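Local coordinates for protein glycerol Dehydrogenase (Unidentified, PDB 5XN8) that catalyses the NAD-dependent oxidation of glycerol to dihydroxyacetone, probably letting its microbial host use glycerol as a carbon source without oxygen, at residues F33-D38 against D98-I103; A78-H83 against Q107-V112; L205-L210 against I293-G298. All coordinates share one frame; numbering follows the deposited sequence.

Interaction 1 of 3, residues F33-D38 against D98-I103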
# COMPACT_ATOMS: atom_id res chain seq x y z
N PHE A 33 -5.34 46.75 -34.82
CA PHE A 33 -4.43 46.56 -35.94
C PHE A 33 -4.07 45.07 -35.99
O PHE A 33 -3.35 44.57 -35.13
CB PHE A 33 -3.19 47.42 -35.70
CG PHE A 33 -2.16 47.33 -36.78
CD1 PHE A 33 -2.30 48.06 -37.95
CD2 PHE A 33 -1.01 46.56 -36.60
CE1 PHE A 33 -1.33 48.00 -38.94
CE2 PHE A 33 -0.03 46.51 -37.58
CZ PHE A 33 -0.20 47.23 -38.76
N VAL A 34 -4.58 44.36 -36.99
CA VAL A 34 -4.47 42.91 -37.09
C VAL A 34 -3.35 42.52 -38.07
O VAL A 34 -3.34 43.00 -39.19
CB VAL A 34 -5.80 42.29 -37.58
CG1 VAL A 34 -5.80 40.77 -37.41
CG2 VAL A 34 -6.98 42.92 -36.87
N ILE A 35 -2.42 41.66 -37.64
CA ILE A 35 -1.33 41.19 -38.53
C ILE A 35 -1.26 39.66 -38.67
O ILE A 35 -1.51 38.92 -37.70
CB ILE A 35 0.06 41.74 -38.14
CG1 ILE A 35 0.56 41.16 -36.81
CG2 ILE A 35 0.01 43.26 -38.06
CD1 ILE A 35 1.98 41.58 -36.48
N ALA A 36 -0.90 39.22 -39.87
CA ALA A 36 -0.72 37.81 -40.20
C ALA A 36 -0.00 37.67 -41.55
O ALA A 36 -0.07 38.57 -42.39
CB ALA A 36 -2.07 37.12 -40.26
N ASP A 37 0.68 36.54 -41.75
CA ASP A 37 1.22 36.20 -43.08
C ASP A 37 0.07 35.82 -44.01
O ASP A 37 -1.07 35.63 -43.55
CB ASP A 37 2.33 35.12 -43.01
CG ASP A 37 1.84 33.75 -42.52
OD1 ASP A 37 0.66 33.40 -42.72
OD2 ASP A 37 2.66 32.99 -41.98
N ASP A 38 0.35 35.72 -45.30
CA ASP A 38 -0.72 35.51 -46.30
C ASP A 38 -1.44 34.19 -46.13
O ASP A 38 -2.66 34.14 -46.29
CB ASP A 38 -0.20 35.64 -47.72
CG ASP A 38 0.30 37.02 -48.02
OD1 ASP A 38 -0.50 38.00 -48.03
OD2 ASP A 38 1.51 37.13 -48.25
N ASP A 98 5.23 37.42 -31.75
CA ASP A 98 6.31 38.21 -31.13
C ASP A 98 6.41 39.62 -31.69
O ASP A 98 6.77 40.55 -30.97
CB ASP A 98 7.66 37.49 -31.27
CG ASP A 98 7.79 36.29 -30.35
OD1 ASP A 98 6.77 35.85 -29.74
OD2 ASP A 98 8.93 35.78 -30.21
N THR A 99 6.13 39.78 -32.99
CA THR A 99 6.09 41.11 -33.61
C THR A 99 4.90 41.94 -33.14
O THR A 99 5.01 43.17 -33.02
CB THR A 99 6.06 41.01 -35.16
OG1 THR A 99 7.13 40.17 -35.58
CG2 THR A 99 6.21 42.38 -35.80
N ALA A 100 3.77 41.29 -32.90
CA ALA A 100 2.60 41.95 -32.33
C ALA A 100 2.86 42.46 -30.90
O ALA A 100 2.35 43.51 -30.53
CB ALA A 100 1.39 41.03 -32.37
N LYS A 101 3.65 41.71 -30.13
CA LYS A 101 4.02 42.10 -28.76
C LYS A 101 4.91 43.34 -28.75
O LYS A 101 4.71 44.24 -27.93
CB LYS A 101 4.77 40.97 -28.03
CG LYS A 101 3.91 39.77 -27.65
CD LYS A 101 4.77 38.70 -26.99
CE LYS A 101 4.08 37.35 -26.89
NZ LYS A 101 5.06 36.25 -26.70
N ALA A 102 5.89 43.35 -29.64
CA ALA A 102 6.81 44.49 -29.79
C ALA A 102 6.08 45.76 -30.17
O ALA A 102 6.30 46.81 -29.56
CB ALA A 102 7.90 44.17 -30.82
N ILE A 103 5.19 45.66 -31.16
CA ILE A 103 4.37 46.79 -31.60
C ILE A 103 3.54 47.34 -30.43
O ILE A 103 3.47 48.56 -30.24
CB ILE A 103 3.43 46.41 -32.77
CG1 ILE A 103 4.24 46.09 -34.04
CG2 ILE A 103 2.44 47.52 -33.10
CD1 ILE A 103 3.53 45.19 -35.02
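Ile-35 meets Thr-99, Ala-100 and Ile-103 through a single atom, its CD1 methyl, and every approach within 4.5 Å between the two segments involves that methyl. Ile-35 CD1 lies 4.2 Å from Ala-100 CB and 4.0 Å from Ala-100 N. The same Ile-35 CD1 is 4.2 Å from Ile-103 CD1. On the residue before Ala-100, Thr-99 CB stands 4.3 Å from Ile-35 CD1. The torsions explain the reach: CG1 of Ile-35 stands between the backbone N and the carbonyl carbon (chi1 69°), and the extended second torsion then carries CD1 straight out toward the helix. All four touching residues are buried.

Thr-99 and Lys-101 use their polar ends away from the strand. Thr-99 OG1 is bonded to Lys-95 O, one turn back along its own helix, leaving the carbon part of the side chain to face the strand. Lys-101 NZ forms a salt bridge with Asp-98 OD1 at 3.5 Å and also bonds to the carbonyl oxygens of Ala-122 and Leu-127. Asp-37 takes the N-cap position of helix 38-54, its OD1 accepting from Val-40 N.

The axes of strand 33-36 and helix 98-103 approach to 9.6 Å at an angle of 152°, so the helix runs nearly antiparallel to the strand on one face of the sheet. Parallel strands 87-92 and 111-115, with helix 94-107 between them, form a beta-alpha-beta crossover. This is the Rossmann-like nucleotide-binding half of an iron-containing alcohol dehydrogenase, in which Asp-37 and Lys-95 probably bind NAD(+).

Interaction 2 of 3, residues A78-H83 against Q107-V112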
# COMPACT_ATOMS: atom_id res chain seq x y z
N ALA A 78 4.63 52.18 -38.41
CA ALA A 78 4.36 53.32 -39.29
C ALA A 78 2.97 53.24 -39.93
O ALA A 78 2.28 54.26 -40.02
CB ALA A 78 5.42 53.44 -40.37
N ILE A 79 2.55 52.05 -40.34
CA ILE A 79 1.21 51.84 -40.91
C ILE A 79 0.15 51.92 -39.81
O ILE A 79 -0.93 52.46 -40.02
CB ILE A 79 1.06 50.49 -41.67
CG1 ILE A 79 2.11 50.36 -42.78
CG2 ILE A 79 -0.33 50.38 -42.28
CD1 ILE A 79 2.22 48.96 -43.37
N LEU A 80 0.45 51.36 -38.64
CA LEU A 80 -0.45 51.44 -37.48
C LEU A 80 -0.77 52.89 -37.13
O LEU A 80 -1.94 53.23 -36.97
CB LEU A 80 0.14 50.70 -36.27
CG LEU A 80 -0.60 50.83 -34.91
CD1 LEU A 80 -0.55 49.53 -34.12
CD2 LEU A 80 -0.05 51.98 -34.06
N LYS A 81 0.27 53.73 -37.03
CA LYS A 81 0.12 55.17 -36.76
C LYS A 81 -0.78 55.89 -37.77
O LYS A 81 -1.59 56.74 -37.39
CB LYS A 81 1.49 55.88 -36.76
CG LYS A 81 2.43 55.53 -35.62
CD LYS A 81 1.94 55.88 -34.23
CE LYS A 81 1.89 57.38 -33.96
NZ LYS A 81 1.69 57.63 -32.51
N GLN A 82 -0.63 55.55 -39.03
CA GLN A 82 -1.41 56.14 -40.13
C GLN A 82 -2.91 55.86 -39.99
O GLN A 82 -3.72 56.73 -40.29
CB GLN A 82 -0.90 55.61 -41.51
CG GLN A 82 -0.15 56.53 -42.52
CD GLN A 82 1.31 56.20 -42.72
OE1 GLN A 82 1.99 55.95 -41.74
NE2 GLN A 82 1.81 56.21 -43.96
N HIS A 83 -3.26 54.66 -39.53
CA HIS A 83 -4.66 54.28 -39.29
C HIS A 83 -5.20 54.64 -37.89
O HIS A 83 -6.41 54.67 -37.69
CB HIS A 83 -4.86 52.79 -39.57
CG HIS A 83 -5.04 52.48 -41.03
ND1 HIS A 83 -6.29 52.49 -41.62
CD2 HIS A 83 -4.17 52.14 -42.00
CE1 HIS A 83 -6.17 52.21 -42.90
NE2 HIS A 83 -4.89 52.00 -43.16
N GLN A 107 4.29 51.11 -28.77
CA GLN A 107 3.15 52.04 -28.91
C GLN A 107 2.28 52.16 -27.66
O GLN A 107 1.33 52.94 -27.67
CB GLN A 107 2.29 51.62 -30.11
CG GLN A 107 3.00 51.73 -31.45
CD GLN A 107 3.40 53.15 -31.78
OE1 GLN A 107 4.58 53.47 -31.89
NE2 GLN A 107 2.42 54.03 -31.89
N LYS A 108 2.60 51.41 -26.60
CA LYS A 108 1.80 51.38 -25.37
C LYS A 108 0.35 51.02 -25.67
O LYS A 108 -0.57 51.74 -25.29
CB LYS A 108 1.90 52.71 -24.61
CG LYS A 108 3.33 53.14 -24.31
CD LYS A 108 3.34 54.37 -23.41
CE LYS A 108 4.75 54.91 -23.23
NZ LYS A 108 5.34 55.39 -24.51
N LEU A 109 0.17 49.89 -26.36
CA LEU A 109 -1.16 49.40 -26.76
C LEU A 109 -1.40 47.99 -26.22
O LEU A 109 -0.45 47.22 -26.02
CB LEU A 109 -1.30 49.40 -28.29
CG LEU A 109 -1.08 50.71 -29.05
CD1 LEU A 109 -0.99 50.44 -30.53
CD2 LEU A 109 -2.15 51.76 -28.77
N PRO A 110 -2.68 47.63 -26.00
CA PRO A 110 -3.01 46.26 -25.62
C PRO A 110 -2.76 45.27 -26.77
O PRO A 110 -2.87 45.63 -27.94
CB PRO A 110 -4.50 46.33 -25.28
CG PRO A 110 -5.01 47.47 -26.10
CD PRO A 110 -3.89 48.47 -26.10
N VAL A 111 -2.42 44.03 -26.40
CA VAL A 111 -1.98 43.01 -27.33
C VAL A 111 -2.89 41.79 -27.20
O VAL A 111 -3.18 41.34 -26.09
CB VAL A 111 -0.53 42.57 -27.03
CG1 VAL A 111 -0.10 41.42 -27.95
CG2 VAL A 111 0.42 43.75 -27.15
N VAL A 112 -3.32 41.26 -28.34
CA VAL A 112 -4.01 39.98 -28.41
C VAL A 112 -3.15 39.07 -29.28
O VAL A 112 -2.74 39.47 -30.37
CB VAL A 112 -5.40 40.12 -29.07
CG1 VAL A 112 -6.12 38.78 -29.12
CG2 VAL A 112 -6.23 41.17 -28.34
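Leu-80 of helix 70-83 points its side chain at Gln-107 and Leu-109. From CB the chain continues to CG anti to the backbone N (chi1 173°); it forks at CG, and the two terminal methyls do the touching. Leu-80 CD1 meets Leu-109 CD1 tip to tip at 3.7 Å. Leu-80 CD2 also reaches Leu-109 CD1, at 4.0 Å. On the glutamine, Leu-80 CD2 lies 3.9 Å from Gln-107 NE2 and 4.0 Å from Gln-107 CG, the leucine and glutamine running alongside in opposing senses.

The partners lie where helix 94-107 ends in a Schellman motif: Lys-108 leaves helical geometry with positive phi (55°), and the chain turns into strand 111-115, completing a beta-alpha-beta crossover. Leu-109 follows directly and faces back toward helix 70-83, so the turn sets a buried leucine opposite Leu-80.

Nearer the surface, Lys-81 is bent at its second and third torsions and crosses the Gln-107 side chain at a slant. Lys-81 CD is modelled 3.0 Å from Gln-107 NE2, too short for a carbon and an amide nitrogen, so that detail is doubtful; Lys-81 NZ lies 3.7 Å from Gln-107 NE2.

Interaction 3 of 3, residues L205-L210 against I293-G298; sequences LCYDTL and IETVLG
Segments 205-210 and 293-298, on helices 197-223 and 290-303, stay well separated, their nearest CA atoms, those of Tyr-207 and Val-296, being 10.0 Å apart, so one long side chain has to span the gap. Tyr-207 does so with CG anti to the backbone N (chi1 176°), which carries the phenol outward until its OH comes up against the second helix. There Tyr-207 OH lies 3.6 Å from Thr-295 OG1 and 3.9 Å from Thr-295 CG2, the two side chains arriving from opposite directions. Val-296 CG2 lies 4.0 Å from Tyr-207 OH and makes a loose apolar contact with Tyr-207 CE1 at 4.4 Å.

Within the first helix, Leu-205 O takes two donors from the same residue: Thr-209 OG1 at 2.6 Å and Thr-209 N at 2.9 Å. They reach it from opposite faces of the carbonyl plane, the hydroxyl standing 38° out of that plane.

The tyrosine ring is further packed by helix 162-185, Phe-177 meeting it edge-to-face and Trp-176 lying at about 20° to it. Val-296 rests on Leu-173 of that helix and on Leu-280 and Leu-283 of helix 271-285, which puts the contact inside the all-helical part of the chain.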
# COMPACT_ATOMS: atom_id res chain seq x y z
N LEU A 205 1.94 20.20 -12.92
CA LEU A 205 0.71 19.83 -13.62
C LEU A 205 0.94 19.68 -15.12
O LEU A 205 0.38 18.78 -15.75
CB LEU A 205 -0.39 20.86 -13.36
CG LEU A 205 -1.76 20.52 -13.95
CD1 LEU A 205 -2.36 19.29 -13.28
CD2 LEU A 205 -2.68 21.72 -13.83
N CYS A 206 1.73 20.57 -15.70
CA CYS A 206 2.15 20.45 -17.10
C CYS A 206 2.67 19.05 -17.41
O CYS A 206 2.19 18.37 -18.33
CB CYS A 206 3.23 21.49 -17.41
SG CYS A 206 3.74 21.56 -19.11
N TYR A 207 3.63 18.60 -16.59
CA TYR A 207 4.29 17.31 -16.75
C TYR A 207 3.34 16.13 -16.56
O TYR A 207 3.35 15.21 -17.38
CB TYR A 207 5.48 17.21 -15.76
CG TYR A 207 6.21 15.89 -15.75
CD1 TYR A 207 6.89 15.43 -16.87
CD2 TYR A 207 6.23 15.10 -14.60
CE1 TYR A 207 7.57 14.22 -16.86
CE2 TYR A 207 6.90 13.90 -14.57
CZ TYR A 207 7.56 13.45 -15.71
OH TYR A 207 8.22 12.24 -15.70
N ASP A 208 2.52 16.15 -15.51
CA ASP A 208 1.55 15.07 -15.26
C ASP A 208 0.48 15.00 -16.34
O ASP A 208 -0.03 13.92 -16.66
CB ASP A 208 0.86 15.21 -13.89
CG ASP A 208 1.83 15.08 -12.71
OD1 ASP A 208 2.84 14.34 -12.81
OD2 ASP A 208 1.56 15.72 -11.67
N THR A 209 0.11 16.15 -16.88
CA THR A 209 -0.86 16.24 -17.98
C THR A 209 -0.30 15.63 -19.27
O THR A 209 -1.01 14.91 -19.96
CB THR A 209 -1.31 17.70 -18.22
OG1 THR A 209 -1.87 18.22 -17.02
CG2 THR A 209 -2.35 17.78 -19.32
N LEU A 210 0.96 15.89 -19.58
CA LEU A 210 1.60 15.24 -20.75
C LEU A 210 1.55 13.72 -20.65
O LEU A 210 1.16 13.06 -21.61
CB LEU A 210 3.05 15.68 -20.92
CG LEU A 210 3.33 17.10 -21.36
CD1 LEU A 210 4.82 17.38 -21.33
CD2 LEU A 210 2.77 17.37 -22.73
N ILE A 293 13.98 8.50 -15.77
CA ILE A 293 14.57 8.51 -17.12
C ILE A 293 13.71 7.67 -18.08
O ILE A 293 13.45 8.10 -19.20
CB ILE A 293 16.05 8.03 -17.10
CG1 ILE A 293 16.95 9.06 -16.42
CG2 ILE A 293 16.58 7.76 -18.51
CD1 ILE A 293 18.28 8.50 -15.94
N GLU A 294 13.26 6.51 -17.62
CA GLU A 294 12.46 5.59 -18.44
C GLU A 294 11.04 6.10 -18.79
O GLU A 294 10.55 5.82 -19.90
CB GLU A 294 12.39 4.20 -17.80
CG GLU A 294 13.68 3.43 -17.90
CD GLU A 294 13.57 2.01 -17.34
OE1 GLU A 294 12.46 1.57 -16.98
OE2 GLU A 294 14.62 1.33 -17.22
N THR A 295 10.40 6.81 -17.87
CA THR A 295 9.10 7.43 -18.17
C THR A 295 9.21 8.53 -19.23
O THR A 295 8.32 8.67 -20.08
CB THR A 295 8.36 7.99 -16.92
OG1 THR A 295 7.59 9.12 -17.34
CG2 THR A 295 9.23 8.49 -15.84
N VAL A 296 10.31 9.30 -19.20
CA VAL A 296 10.56 10.36 -20.18
C VAL A 296 10.97 9.78 -21.54
O VAL A 296 10.49 10.23 -22.58
CB VAL A 296 11.61 11.36 -19.67
CG1 VAL A 296 12.00 12.37 -20.75
CG2 VAL A 296 11.08 12.09 -18.45
N LEU A 297 11.88 8.81 -21.53
CA LEU A 297 12.24 8.08 -22.74
C LEU A 297 11.00 7.44 -23.38
O LEU A 297 10.78 7.56 -24.59
CB LEU A 297 13.25 6.98 -22.42
CG LEU A 297 14.71 7.35 -22.17
CD1 LEU A 297 15.45 6.13 -21.66
CD2 LEU A 297 15.39 7.94 -23.42
N GLY A 298 10.20 6.77 -22.54
CA GLY A 298 8.96 6.14 -22.97
C GLY A 298 7.96 7.10 -23.57
O GLY A 298 7.36 6.81 -24.59

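Interactions 1 and 2 lie side by side in the nucleotide-binding half and reach the same sheet, with centres 10 Å apart. They meet at Leu-80, whose CD1 lies 3.7 Å from Phe-33 CB and likewise 3.7 Å from Ile-103 CG2, so helix 70-83 packs against both the strand and the helix of interaction 1. Their segments alternate along the chain. Interaction 3 follows later in the sequence, on the other side of the chain's centre, 34 Å and 41 Å from the first two, centre to centre. Neither interaction 1 nor interaction 3 lines the substrate site: the Thr-99 side chain is about 14 Å from a bound glycerol, and that of Tyr-207 about 12 Å from that of Asp-121, a probable glycerol-binding residue.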